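Local coordinates for protein LAE5 (Uncultured bacterium, PDB 5JD3) that probably hydrolyses carboxylic ester bonds as an esterase of the GDSL-like lipase/acylhydrolase family, at residues I37-G41 with R42-I46; D115-R118 with Q119-P123; D199-L202 with Q203-P207. All coordinates share one frame; numbering follows the deposited sequence.

Contact 1 of 3, residues I37-G41 with R42-I46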
loop_
_atom_site.group_PDB
_atom_site.type_symbol
_atom_site.label_atom_id
_atom_site.label_comp_id
_atom_site.label_asym_id
_atom_site.label_seq_id
_atom_site.Cartn_x
_atom_site.Cartn_y
_atom_site.Cartn_z
ATOM N N ILE A 37 -3.141 0.944 -6.998
ATOM C CA ILE A 37 -1.724 0.615 -6.932
ATOM C C ILE A 37 -1.554 -0.786 -6.349
ATOM O O ILE A 37 -0.621 -1.509 -6.698
ATOM C CB ILE A 37 -0.944 1.647 -6.095
ATOM C CG1 ILE A 37 -1.179 3.054 -6.647
ATOM C CG2 ILE A 37 0.544 1.329 -6.094
ATOM C CD1 ILE A 37 -0.771 3.215 -8.097
ATOM N N THR A 38 -2.475 -1.169 -5.470
ATOM C CA THR A 38 -2.514 -2.527 -4.942
ATOM C C THR A 38 -3.274 -3.442 -5.900
ATOM O O THR A 38 -2.837 -4.557 -6.187
ATOM C CB THR A 38 -3.172 -2.576 -3.552
ATOM O OG1 THR A 38 -2.467 -1.705 -2.659
ATOM C CG2 THR A 38 -3.144 -3.990 -2.995
ATOM N N ASP A 39 -4.412 -2.952 -6.387
ATOM C CA ASP A 39 -5.253 -3.674 -7.343
ATOM C C ASP A 39 -4.445 -4.147 -8.546
ATOM O O ASP A 39 -4.332 -5.348 -8.794
ATOM C CB ASP A 39 -6.409 -2.779 -7.803
ATOM C CG ASP A 39 -7.501 -3.545 -8.535
ATOM O OD1 ASP A 39 -7.219 -4.615 -9.114
ATOM O OD2 ASP A 39 -8.651 -3.062 -8.538
ATOM N N ALA A 40 -3.901 -3.189 -9.292
ATOM C CA ALA A 40 -3.044 -3.463 -10.444
ATOM C C ALA A 40 -3.722 -4.332 -11.505
ATOM O O ALA A 40 -3.056 -5.073 -12.227
ATOM C CB ALA A 40 -1.744 -4.111 -9.987
ATOM N N GLY A 41 -5.045 -4.237 -11.592
ATOM C CA GLY A 41 -5.793 -4.915 -12.637
ATOM C C GLY A 41 -6.029 -6.396 -12.407
ATOM O O GLY A 41 -6.185 -7.158 -13.360
ATOM N N ARG A 42 -6.062 -6.804 -11.143
ATOM C CA ARG A 42 -6.332 -8.197 -10.798
ATOM C C ARG A 42 -7.757 -8.583 -11.179
ATOM O O ARG A 42 -8.620 -7.721 -11.342
ATOM C CB ARG A 42 -6.115 -8.435 -9.301
ATOM C CG ARG A 42 -7.142 -7.742 -8.415
ATOM C CD ARG A 42 -6.823 -7.923 -6.941
ATOM N NE ARG A 42 -7.759 -7.203 -6.082
ATOM C CZ ARG A 42 -8.846 -7.743 -5.540
ATOM N NH1 ARG A 42 -9.137 -9.018 -5.763
ATOM N NH2 ARG A 42 -9.641 -7.011 -4.771
ATOM N N ASP A 43 -7.998 -9.880 -11.327
ATOM C CA ASP A 43 -9.353 -10.375 -11.527
ATOM C C ASP A 43 -10.030 -10.513 -10.169
ATOM O O ASP A 43 -9.723 -11.428 -9.405
ATOM C CB ASP A 43 -9.350 -11.713 -12.269
ATOM C CG ASP A 43 -10.747 -12.274 -12.469
ATOM O OD1 ASP A 43 -11.710 -11.480 -12.510
ATOM O OD2 ASP A 43 -10.882 -13.510 -12.590
ATOM N N LYS A 44 -10.945 -9.596 -9.874
ATOM C CA LYS A 44 -11.588 -9.543 -8.564
ATOM C C LYS A 44 -12.516 -10.730 -8.320
ATOM O O LYS A 44 -12.906 -10.996 -7.183
ATOM C CB LYS A 44 -12.367 -8.237 -8.406
ATOM C CG LYS A 44 -11.495 -6.994 -8.380
ATOM C CD LYS A 44 -12.327 -5.745 -8.147
ATOM C CE LYS A 44 -11.463 -4.498 -8.174
ATOM N NZ LYS A 44 -12.270 -3.255 -8.032
ATOM N N GLY A 45 -12.865 -11.440 -9.388
ATOM C CA GLY A 45 -13.741 -12.592 -9.281
ATOM C C GLY A 45 -13.099 -13.766 -8.567
ATOM O O GLY A 45 -13.782 -14.714 -8.179
ATOM N N ILE A 46 -11.782 -13.705 -8.389
ATOM C CA ILE A 46 -11.048 -14.791 -7.749
ATOM C C ILE A 46 -10.918 -14.566 -6.244
ATOM O O ILE A 46 -10.915 -15.519 -5.465
ATOM C CB ILE A 46 -9.648 -14.955 -8.360
ATOM C CG1 ILE A 46 -9.685 -14.674 -9.860
ATOM C CG2 ILE A 46 -9.123 -16.353 -8.107
ATOM C CD1 ILE A 46 -8.336 -14.766 -10.520
HETATM O O HOH W 1 -9.269 -5.097 -11.057
#
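D39 ends the short helix 36-39 and gathers the contact round its carboxylate. It opens a type I' turn that closes at R42, whose backbone N divides its hydrogen between two acceptors of this one residue: D39 O, and D39 OD1 at 3.2 Å, met nearly along the C-O axis. CG of D39 lies anti to the backbone N (chi1 -167°), which sets OD1 beside the N-H groups of the turn. D39 OD2 reaches forward to form a long salt bridge to K44 NZ at 3.7 Å; the same oxygen also bonds S84 OG. A water donates to D39 OD1 at 2.9 Å and to R42 O at 2.7 Å, bridging the side chain to the carbonyl of the turn's last residue. A40 and G41 take the two central corners of the turn with positive phi, and G41 N adds a weak bond to D39 OD1. The guanidinium of R42 turns elsewhere, its NE bonding G82 O, while CG of K44 lies 3.9 Å above one of its faces. With several N-H and O-H donors and a lysine round it, the D39 carboxylate, near the putative catalytic triad though not touching it, is probably stabilised as an anion.

Contact 2 of 3, residues D115-R118 with Q119-P123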
loop_
_atom_site.group_PDB
_atom_site.type_symbol
_atom_site.label_atom_id
_atom_site.label_comp_id
_atom_site.label_asym_id
_atom_site.label_seq_id
_atom_site.Cartn_x
_atom_site.Cartn_y
_atom_site.Cartn_z
ATOM N N ASP A 115 -7.317 9.678 -1.482
ATOM C CA ASP A 115 -7.775 10.588 -0.438
ATOM C C ASP A 115 -7.227 11.990 -0.678
ATOM O O ASP A 115 -7.913 12.987 -0.456
ATOM C CB ASP A 115 -7.347 10.081 0.941
ATOM C CG ASP A 115 -7.787 8.653 1.199
ATOM O OD1 ASP A 115 -8.607 8.438 2.117
ATOM O OD2 ASP A 115 -7.317 7.747 0.481
ATOM N N VAL A 116 -5.983 12.051 -1.143
ATOM C CA VAL A 116 -5.325 13.317 -1.436
ATOM C C VAL A 116 -5.643 13.794 -2.852
ATOM O O VAL A 116 -5.896 14.978 -3.077
ATOM C CB VAL A 116 -3.792 13.200 -1.273
ATOM C CG1 VAL A 116 -3.098 14.472 -1.736
ATOM C CG2 VAL A 116 -3.434 12.885 0.171
ATOM N N TRP A 117 -5.643 12.857 -3.796
ATOM C CA TRP A 117 -5.759 13.178 -5.217
ATOM C C TRP A 117 -7.060 13.893 -5.579
ATOM O O TRP A 117 -7.060 14.801 -6.411
ATOM C CB TRP A 117 -5.631 11.902 -6.052
ATOM C CG TRP A 117 -5.069 12.133 -7.420
ATOM C CD1 TRP A 117 -4.814 13.337 -8.009
ATOM C CD2 TRP A 117 -4.682 11.132 -8.368
ATOM N NE1 TRP A 117 -4.294 13.148 -9.267
ATOM C CE2 TRP A 117 -4.204 11.804 -9.511
ATOM C CE3 TRP A 117 -4.696 9.735 -8.362
ATOM C CZ2 TRP A 117 -3.744 11.124 -10.637
ATOM C CZ3 TRP A 117 -4.240 9.063 -9.482
ATOM C CH2 TRP A 117 -3.769 9.757 -10.603
ATOM N N ARG A 118 -8.162 13.488 -4.956
ATOM C CA ARG A 118 -9.472 14.045 -5.282
ATOM C C ARG A 118 -9.585 15.520 -4.912
ATOM O O ARG A 118 -10.392 16.253 -5.486
ATOM C CB ARG A 118 -10.580 13.249 -4.591
ATOM C CG ARG A 118 -10.687 11.795 -5.035
ATOM C CD ARG A 118 -11.099 11.661 -6.498
ATOM N NE ARG A 118 -9.959 11.724 -7.410
ATOM C CZ ARG A 118 -9.197 10.682 -7.728
ATOM N NH1 ARG A 118 -8.181 10.832 -8.566
ATOM N NH2 ARG A 118 -9.451 9.490 -7.206
ATOM N N GLN A 119 -8.768 15.955 -3.959
ATOM C CA GLN A 119 -8.776 17.348 -3.533
ATOM C C GLN A 119 -8.142 18.254 -4.585
ATOM O O GLN A 119 -8.205 19.478 -4.475
ATOM C CB GLN A 119 -8.042 17.504 -2.198
ATOM C CG GLN A 119 -8.572 16.607 -1.090
ATOM C CD GLN A 119 -7.797 16.760 0.204
ATOM O OE1 GLN A 119 -7.430 17.868 0.597
ATOM N NE2 GLN A 119 -7.541 15.642 0.875
ATOM N N PHE A 120 -7.539 17.652 -5.607
ATOM C CA PHE A 120 -6.828 18.423 -6.622
ATOM C C PHE A 120 -7.383 18.254 -8.041
ATOM O O PHE A 120 -7.373 19.206 -8.821
ATOM C CB PHE A 120 -5.340 18.067 -6.598
ATOM C CG PHE A 120 -4.640 18.495 -5.338
ATOM C CD1 PHE A 120 -4.196 19.798 -5.188
ATOM C CD2 PHE A 120 -4.433 17.599 -4.302
ATOM C CE1 PHE A 120 -3.555 20.200 -4.031
ATOM C CE2 PHE A 120 -3.791 17.994 -3.142
ATOM C CZ PHE A 120 -3.353 19.297 -3.006
ATOM N N ASP A 121 -7.862 17.062 -8.386
ATOM C CA ASP A 121 -8.454 16.873 -9.710
ATOM C C ASP A 121 -9.968 17.082 -9.671
ATOM O O ASP A 121 -10.605 17.258 -10.708
ATOM C CB ASP A 121 -8.111 15.491 -10.288
ATOM C CG ASP A 121 -8.468 14.346 -9.357
ATOM O OD1 ASP A 121 -9.286 14.538 -8.435
ATOM O OD2 ASP A 121 -7.929 13.237 -9.562
ATOM N N LEU A 122 -10.532 17.063 -8.467
ATOM C CA LEU A 122 -11.938 17.402 -8.264
ATOM C C LEU A 122 -12.092 18.376 -7.097
ATOM O O LEU A 122 -12.704 18.039 -6.083
ATOM C CB LEU A 122 -12.770 16.144 -8.007
ATOM C CG LEU A 122 -12.868 15.107 -9.126
ATOM C CD1 LEU A 122 -13.657 13.898 -8.651
ATOM C CD2 LEU A 122 -13.504 15.708 -10.370
ATOM N N PRO A 123 -11.545 19.595 -7.240
ATOM C CA PRO A 123 -11.451 20.542 -6.122
ATOM C C PRO A 123 -12.801 21.089 -5.669
ATOM O O PRO A 123 -12.921 21.556 -4.536
ATOM C CB PRO A 123 -10.581 21.676 -6.689
ATOM C CG PRO A 123 -10.024 21.157 -7.987
ATOM C CD PRO A 123 -11.028 20.181 -8.487
#
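The last turns of helix 113-121, which follows the central strand 106-110, end in a side-chain ion pair between R118 and D121 laid over the indole of W117. R118 grips the D121 carboxylate side-on: NE donates to OD1 at 3.1 Å and NH1 to OD2 at 2.6 Å, with N-H...O angles of 173° and 171°. Each oxygen uses its syn lone pair, and the two flat groups are nearly coplanar. Bends at chi2 and chi3 curl the arginine round to the aspartate three residues on. D121 OD2 lies 3.5 Å above the plane of the W117 ring, and R118 NH1 sits over the same face, both offset toward the rim. With an alanine in place of this arginine, the D121 carboxylate would probably lose its positive mate and be free to turn over the indole. On another side of the helix Q119, its chain extended beyond CG, runs back toward the preceding turn, where Q119 NE2 donates to D115 O at 3.0 Å; its amide also bonds Y176 OH through NE2 and R172 NH2 through OE1, joining this turn to helix 168-187. F120 runs alongside V116, F120 CE2 against V116 CG1 at 3.9 Å, and directs its ring edge at V116 O. The backbone tightens here: W117 O accepts from both F120 N and D121 N before L122 leaves the helix. W117 also touches I215 and a residue of the putative catalytic triad. A helix end beside the putative catalytic site, packed against helix 168-187, is consistent with the three-layer alpha/beta/alpha fold of GDSL (SGNH) hydrolases.

Contact 3 of 3, residues D199-L202 with Q203-P207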
loop_
_atom_site.group_PDB
_atom_site.type_symbol
_atom_site.label_atom_id
_atom_site.label_comp_id
_atom_site.label_asym_id
_atom_site.label_seq_id
_atom_site.Cartn_x
_atom_site.Cartn_y
_atom_site.Cartn_z
ATOM N N ASP A 199 11.753 8.888 -3.843
ATOM C CA ASP A 199 12.627 10.056 -3.758
ATOM C C ASP A 199 14.075 9.700 -4.080
ATOM O O ASP A 199 14.806 10.505 -4.657
ATOM C CB ASP A 199 12.546 10.694 -2.369
ATOM C CG ASP A 199 11.226 11.399 -2.128
ATOM O OD1 ASP A 199 10.423 11.505 -3.080
ATOM O OD2 ASP A 199 10.994 11.858 -0.990
ATOM N N ARG A 200 14.486 8.495 -3.703
ATOM C CA ARG A 200 15.828 8.017 -4.013
ATOM C C ARG A 200 15.963 7.718 -5.502
ATOM O O ARG A 200 16.974 8.047 -6.124
ATOM C CB ARG A 200 16.164 6.775 -3.187
ATOM C CG ARG A 200 16.824 7.081 -1.853
ATOM C CD ARG A 200 16.883 5.849 -0.966
ATOM N NE ARG A 200 15.657 5.678 -0.193
ATOM C CZ ARG A 200 15.111 4.501 0.092
ATOM N NH1 ARG A 200 13.993 4.441 0.804
ATOM N NH2 ARG A 200 15.679 3.383 -0.337
ATOM N N TYR A 201 14.933 7.097 -6.067
ATOM C CA TYR A 201 14.905 6.788 -7.491
ATOM C C TYR A 201 14.950 8.063 -8.328
ATOM O O TYR A 201 15.652 8.128 -9.337
ATOM C CB TYR A 201 13.652 5.979 -7.838
ATOM C CG TYR A 201 13.631 5.441 -9.253
ATOM C CD1 TYR A 201 14.048 4.146 -9.530
ATOM C CD2 TYR A 201 13.188 6.226 -10.312
ATOM C CE1 TYR A 201 14.028 3.649 -10.822
ATOM C CE2 TYR A 201 13.169 5.738 -11.605
ATOM C CZ TYR A 201 13.587 4.449 -11.853
ATOM O OH TYR A 201 13.564 3.962 -13.139
ATOM N N LEU A 202 14.203 9.074 -7.896
ATOM C CA LEU A 202 14.062 10.316 -8.654
ATOM C C LEU A 202 15.335 11.161 -8.675
ATOM O O LEU A 202 15.367 12.225 -9.292
ATOM C CB LEU A 202 12.902 11.142 -8.095
ATOM C CG LEU A 202 11.508 10.560 -8.334
ATOM C CD1 LEU A 202 10.450 11.345 -7.572
ATOM C CD2 LEU A 202 11.194 10.527 -9.823
ATOM N N GLN A 203 16.379 10.690 -8.002
ATOM C CA GLN A 203 17.679 11.348 -8.067
ATOM C C GLN A 203 18.360 11.039 -9.396
ATOM O O GLN A 203 19.365 11.657 -9.746
ATOM C CB GLN A 203 18.574 10.907 -6.906
ATOM C CG GLN A 203 18.045 11.262 -5.525
ATOM C CD GLN A 203 18.964 10.790 -4.413
ATOM O OE1 GLN A 203 20.135 10.488 -4.645
ATOM N NE2 GLN A 203 18.435 10.723 -3.197
ATOM N N HIS A 204 17.805 10.082 -10.133
ATOM C CA HIS A 204 18.435 9.597 -11.355
ATOM C C HIS A 204 17.553 9.766 -12.591
ATOM O O HIS A 204 18.053 9.764 -13.716
ATOM C CB HIS A 204 18.820 8.124 -11.193
ATOM C CG HIS A 204 19.665 7.853 -9.988
ATOM N ND1 HIS A 204 19.131 7.484 -8.773
ATOM C CD2 HIS A 204 21.006 7.904 -9.810
ATOM C CE1 HIS A 204 20.107 7.316 -7.898
ATOM N NE2 HIS A 204 21.255 7.566 -8.501
ATOM N N TYR A 205 16.248 9.909 -12.386
ATOM C CA TYR A 205 15.324 10.065 -13.507
ATOM C C TYR A 205 14.188 11.036 -13.204
ATOM O O TYR A 205 13.853 11.283 -12.046
ATOM C CB TYR A 205 14.735 8.710 -13.912
ATOM C CG TYR A 205 15.754 7.707 -14.402
ATOM C CD1 TYR A 205 16.298 7.807 -15.676
ATOM C CD2 TYR A 205 16.164 6.653 -13.595
ATOM C CE1 TYR A 205 17.229 6.890 -16.131
ATOM C CE2 TYR A 205 17.093 5.730 -14.041
ATOM C CZ TYR A 205 17.622 5.855 -15.310
ATOM O OH TYR A 205 18.548 4.940 -15.758
ATOM N N HIS A 206 13.604 11.582 -14.265
ATOM C CA HIS A 206 12.415 12.418 -14.162
ATOM C C HIS A 206 11.197 11.512 -13.988
ATOM O O HIS A 206 11.170 10.413 -14.540
ATOM C CB HIS A 206 12.276 13.302 -15.407
ATOM C CG HIS A 206 11.140 14.275 -15.343
ATOM N ND1 HIS A 206 9.849 13.939 -15.691
ATOM C CD2 HIS A 206 11.101 15.578 -14.974
ATOM C CE1 HIS A 206 9.065 14.990 -15.538
ATOM N NE2 HIS A 206 9.801 15.999 -15.103
ATOM N N PRO A 207 10.198 11.959 -13.206
ATOM C CA PRO A 207 8.956 11.210 -12.969
ATOM C C PRO A 207 8.330 10.598 -14.226
ATOM O O PRO A 207 7.715 9.535 -14.141
ATOM C CB PRO A 207 8.032 12.270 -12.375
ATOM C CG PRO A 207 8.953 13.155 -11.616
ATOM C CD PRO A 207 10.258 13.180 -12.380
#
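The phenol rings of Y201 and Y205 meet obliquely, planes 34° apart and centroids 5.6 Å from each other, at the C-terminal end of helix 194-201 in what is probably a GDSL (SGNH) hydrolase fold, where the chain unwinds into the loop leading to the putative catalytic aspartate and histidine. CE2 of Y201 and CD2 of Y205 are the closest ring atoms, at 3.7 Å, and the Y201 hydroxyl, which bonds Q209 OE1, passes near the same side of Y205. Y201 turns its ring away from its own N (chi1 -172°), which carries it to the residue one turn later. The imidazole of H204 offers its edge to the last helical carbonyls, R200 O and Y201 O lying near its plane, whereas the ring of H206 has CD of P207 3.3 Å above one face, toward the rim. The helix itself ends in successive i to i+3 bonds: Q203 N donates to R200 O and H204 N to Y201 O, the latter at 3.0 Å. The aliphatic part of Q203 lies back along the helix, Q203 CG touching D199 O at 3.4 Å. D199 itself turns away to a salt bridge with R170 and a bond to Q195. L202 holds the returning loop, its side chain crossing P207 at about a right angle as both pack on P163. L202 CA makes a CA-H...O contact to Y205 O at 3.5 Å, and L202 CD2 rests on P207 CD at 3.8 Å.

All three contacts show a helix giving way to loop, yet each solves the problem with different chemistry. Contact 1, whose key aspartate and arginine are buried, relies on charge, a bound water and a tight turn. Contact 2, partly buried and further from the middle of the chain, combines an ion pair, an aromatic face and backbone bonds within a single helix. Contact 3 lies at the surface and depends mainly on rings, a leucine and a proline. They join no common elements and do not touch: contacts 1 and 2 approach to about 7 Å between nearest atoms, whereas contact 3 stays about 12 Å from either.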